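Local coordinates for protein aldo-keto reductase family 1, member B4 (Aldose reductase) (Schistosoma japonicum, PDB 4HBK) that probably reduces aldehydes, including aldose sugars, to alcohols with NADPH, as an aldose reductase of the aldo-keto reductase family, at residues Gly72-Asp77 against Glu104-Thr109. Residues are numbered along the deposited sequence; the frame is centred on the assembly and turned at random.
Sequences GYRHLD and EDIFIT
His-75 and Phe-107, paired across two parallel strands, both carry CG anti to the backbone N (chi1 171° and -166°), which sends both side chains the same way from the sheet, alongside each other. CD1 of Phe-107 sits over the centre of the imidazole, 4.1 Å from His-75 CD2, with the two planes inclined at 47°. Three backbone bonds join the strands: Phe-107 N to Arg-74 O, then Leu-76 N to Phe-107 O at 2.8 Å, then Thr-109 N to Leu-76 O. Just before the strands, a water donates to both Arg-74 O and Asp-105 O, and CD of Arg-74 lies against Ile-106 CD1. A second water, in the plane of the imidazole, bonds to His-75 NE2, Thr-109 OG1 and, as donor, Asp-77 OD1 (2.8 Å), tying together three buried polar groups on the ring-bearing face. His-75 ND1 is held by the carbonyl of Pro-47. Asp-77 OD1 also accepts a hydrogen bond from Gln-215 NE2 and rests 3.6 Å from Thr-109 CG2, while OD2 forms a salt bridge with Lys-111, a predicted partner of Tyr-82, the predicted proton donor; this is consistent with the Asp of the family's Asp-Tyr-Lys-His tetrad. On the other face, Leu-76 CD1 meets Ile-108 CD1 at 3.6 Å. There Leu-92 of helix 85-98 touches both side chains, and Val-65 of helix 60-71 packs on Leu-76. Helix 85-98 makes the beta-alpha-beta crossover between these neighbouring strands; strand 51-52 lies beyond 75-77 and strand 138-143 beyond 107-112 in the (beta/alpha)8 barrel.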
ATOM      1  N   GLY A  72       7.222  -6.037 -16.588  1.00 13.20           N
ATOM      2  CA  GLY A  72       8.018  -6.793 -15.642  1.00 12.23           C
ATOM      3  C   GLY A  72       7.530  -6.753 -14.199  1.00 11.03           C
ATOM      4  O   GLY A  72       7.995  -7.532 -13.387  1.00 13.09           O
ATOM      5  N   TYR A  73       6.608  -5.854 -13.869  1.00 11.26           N
ATOM      6  CA  TYR A  73       6.038  -5.816 -12.521  1.00 10.55           C
ATOM      7  C   TYR A  73       5.526  -7.205 -12.114  1.00 11.68           C
ATOM      8  O   TYR A  73       4.901  -7.899 -12.925  1.00  9.32           O
ATOM      9  CB  TYR A  73       4.846  -4.862 -12.463  1.00  9.89           C
ATOM     10  CG  TYR A  73       5.129  -3.370 -12.562  1.00 11.99           C
ATOM     11  CD1 TYR A  73       5.435  -2.774 -13.785  1.00  9.36           C
ATOM     12  CD2 TYR A  73       5.006  -2.544 -11.438  1.00  9.68           C
ATOM     13  CE1 TYR A  73       5.662  -1.410 -13.876  1.00  9.55           C
ATOM     14  CE2 TYR A  73       5.223  -1.172 -11.521  1.00 10.61           C
ATOM     15  CZ  TYR A  73       5.547  -0.616 -12.751  1.00 11.57           C
ATOM     16  OH  TYR A  73       5.764   0.737 -12.847  1.00 11.28           O
ATOM     17  N   ARG A  74       5.749  -7.590 -10.856  1.00 10.39           N
ATOM     18  CA  ARG A  74       5.293  -8.888 -10.348  1.00 10.89           C
ATOM     19  C   ARG A  74       4.542  -8.719  -9.017  1.00 11.91           C
ATOM     20  O   ARG A  74       4.470  -9.629  -8.191  1.00 11.60           O
ATOM     21  CB  ARG A  74       6.479  -9.856 -10.198  1.00 13.58           C
ATOM     22  CG  ARG A  74       7.133 -10.279 -11.534  1.00 10.77           C
ATOM     23  CD  ARG A  74       6.148 -11.070 -12.396  1.00 12.70           C
ATOM     24  NE  ARG A  74       6.701 -11.481 -13.690  1.00 12.54           N
ATOM     25  CZ  ARG A  74       6.541 -10.809 -14.829  1.00 15.12           C
ATOM     26  NH1 ARG A  74       5.855  -9.668 -14.852  1.00 11.16           N
ATOM     27  NH2 ARG A  74       7.073 -11.274 -15.949  1.00 12.15           N
ATOM     28  N   HIS A  75       3.965  -7.543  -8.835  1.00  8.91           N
ATOM     29  CA  HIS A  75       3.358  -7.162  -7.574  1.00  8.95           C
ATOM     30  C   HIS A  75       2.256  -6.163  -7.910  1.00  8.64           C
ATOM     31  O   HIS A  75       2.515  -5.168  -8.591  1.00  7.38           O
ATOM     32  CB  HIS A  75       4.438  -6.532  -6.687  1.00  7.22           C
ATOM     33  CG  HIS A  75       3.928  -5.904  -5.425  1.00  7.78           C
ATOM     34  ND1 HIS A  75       4.775  -5.466  -4.428  1.00  7.92           N
ATOM     35  CD2 HIS A  75       2.674  -5.608  -5.011  1.00 11.61           C
ATOM     36  CE1 HIS A  75       4.062  -4.948  -3.443  1.00  7.08           C
ATOM     37  NE2 HIS A  75       2.787  -5.022  -3.764  1.00 11.96           N
ATOM     38  N   LEU A  76       1.026  -6.441  -7.475  1.00  8.58           N
ATOM     39  CA  LEU A  76      -0.095  -5.516  -7.708  1.00  9.00           C
ATOM     40  C   LEU A  76      -0.717  -5.146  -6.382  1.00  9.12           C
ATOM     41  O   LEU A  76      -0.995  -6.023  -5.571  1.00  8.34           O
ATOM     42  CB  LEU A  76      -1.172  -6.135  -8.608  1.00  8.00           C
ATOM     43  CG  LEU A  76      -0.734  -6.832  -9.898  1.00  9.19           C
ATOM     44  CD1 LEU A  76      -1.900  -7.618 -10.525  1.00 12.10           C
ATOM     45  CD2 LEU A  76      -0.205  -5.812 -10.877  1.00 10.85           C
ATOM     46  N   ASP A  77      -0.941  -3.852  -6.163  1.00  6.99           N
ATOM     47  CA  ASP A  77      -1.523  -3.380  -4.908  1.00 10.01           C
ATOM     48  C   ASP A  77      -2.960  -2.915  -5.114  1.00  8.75           C
ATOM     49  O   ASP A  77      -3.204  -1.951  -5.830  1.00 10.25           O
ATOM     50  CB  ASP A  77      -0.670  -2.262  -4.309  1.00  7.88           C
ATOM     51  CG  ASP A  77      -1.210  -1.750  -2.986  1.00  7.90           C
ATOM     52  OD1 ASP A  77      -0.786  -2.249  -1.923  1.00  7.64           O
ATOM     53  OD2 ASP A  77      -2.052  -0.831  -2.996  1.00  8.86           O
ATOM     54  N   GLU A 104       1.752 -18.080  -8.521  1.00 19.57           N
ATOM     55  CA  GLU A 104       2.734 -17.880  -7.461  1.00 23.35           C
ATOM     56  C   GLU A 104       3.891 -16.986  -7.888  1.00 19.93           C
ATOM     57  O   GLU A 104       4.755 -16.673  -7.082  1.00 19.57           O
ATOM     58  CB  GLU A 104       3.241 -19.207  -6.880  1.00 25.45           C
ATOM     59  CG  GLU A 104       4.084 -20.050  -7.827  1.00 32.60           C
ATOM     60  CD  GLU A 104       3.276 -21.137  -8.519  1.00 44.59           C
ATOM     61  OE1 GLU A 104       2.065 -20.909  -8.797  1.00 34.26           O
ATOM     62  OE2 GLU A 104       3.858 -22.218  -8.775  1.00 42.37           O
ATOM     63  N   ASP A 105       3.896 -16.573  -9.153  1.00 18.67           N
ATOM     64  CA  ASP A 105       4.887 -15.616  -9.650  1.00 16.65           C
ATOM     65  C   ASP A 105       4.492 -14.168  -9.346  1.00 15.89           C
ATOM     66  O   ASP A 105       5.289 -13.256  -9.517  1.00 14.67           O
ATOM     67  CB  ASP A 105       5.065 -15.771 -11.166  1.00 18.54           C
ATOM     68  CG  ASP A 105       5.774 -17.071 -11.549  1.00 24.89           C
ATOM     69  OD1 ASP A 105       6.647 -17.519 -10.769  1.00 19.40           O
ATOM     70  OD2 ASP A 105       5.463 -17.629 -12.636  1.00 19.51           O
ATOM     71  N   ILE A 106       3.251 -13.954  -8.915  1.00 17.06           N
ATOM     72  CA  ILE A 106       2.760 -12.599  -8.687  1.00 13.60           C
ATOM     73  C   ILE A 106       2.444 -12.398  -7.217  1.00 14.90           C
ATOM     74  O   ILE A 106       1.962 -13.312  -6.545  1.00 11.92           O
ATOM     75  CB  ILE A 106       1.473 -12.306  -9.485  1.00 12.64           C
ATOM     76  CG1 ILE A 106       1.596 -12.829 -10.913  1.00 17.07           C
ATOM     77  CG2 ILE A 106       1.173 -10.809  -9.494  1.00 10.58           C
ATOM     78  CD1 ILE A 106       2.604 -12.071 -11.756  1.00 17.21           C
ATOM     79  N   PHE A 107       2.707 -11.192  -6.730  1.00 12.72           N
ATOM     80  CA  PHE A 107       2.357 -10.812  -5.369  1.00 12.88           C
ATOM     81  C   PHE A 107       1.128  -9.906  -5.410  1.00 10.15           C
ATOM     82  O   PHE A 107       1.183  -8.811  -5.961  1.00 13.12           O
ATOM     83  CB  PHE A 107       3.533 -10.076  -4.730  1.00 12.26           C
ATOM     84  CG  PHE A 107       3.424  -9.919  -3.243  1.00 10.07           C
ATOM     85  CD1 PHE A 107       2.566  -8.983  -2.690  1.00  9.42           C
ATOM     86  CD2 PHE A 107       4.209 -10.690  -2.396  1.00 11.06           C
ATOM     87  CE1 PHE A 107       2.483  -8.823  -1.304  1.00 10.73           C
ATOM     88  CE2 PHE A 107       4.131 -10.539  -1.018  1.00 10.99           C
ATOM     89  CZ  PHE A 107       3.260  -9.607  -0.469  1.00 10.38           C
ATOM     90  N   ILE A 108       0.022 -10.355  -4.829  1.00 10.23           N
ATOM     91  CA  ILE A 108      -1.226  -9.601  -4.869  1.00  8.86           C
ATOM     92  C   ILE A 108      -1.637  -9.105  -3.485  1.00 10.56           C
ATOM     93  O   ILE A 108      -1.826  -9.896  -2.556  1.00  8.88           O
ATOM     94  CB  ILE A 108      -2.371 -10.473  -5.381  1.00  9.88           C
ATOM     95  CG1 ILE A 108      -2.006 -11.102  -6.728  1.00 10.54           C
ATOM     96  CG2 ILE A 108      -3.663  -9.663  -5.447  1.00  8.21           C
ATOM     97  CD1 ILE A 108      -2.013 -10.113  -7.868  1.00 14.38           C
ATOM     98  N   THR A 109      -1.808  -7.796  -3.360  1.00  8.35           N
ATOM     99  CA  THR A 109      -2.255  -7.198  -2.113  1.00  8.09           C
ATOM    100  C   THR A 109      -3.654  -6.645  -2.261  1.00 10.30           C
ATOM    101  O   THR A 109      -3.985  -6.022  -3.274  1.00 10.88           O
ATOM    102  CB  THR A 109      -1.355  -6.025  -1.700  1.00 10.12           C
ATOM    103  OG1 THR A 109      -0.035  -6.512  -1.411  1.00  9.40           O
ATOM    104  CG2 THR A 109      -1.929  -5.315  -0.474  1.00  7.92           C
TER
HETATM  105  O   HOH W   1       6.086 -12.018  -7.072  1.00 20.95           O
HETATM  106  O   HOH W   2       1.304  -4.088  -1.360  1.00 10.15           O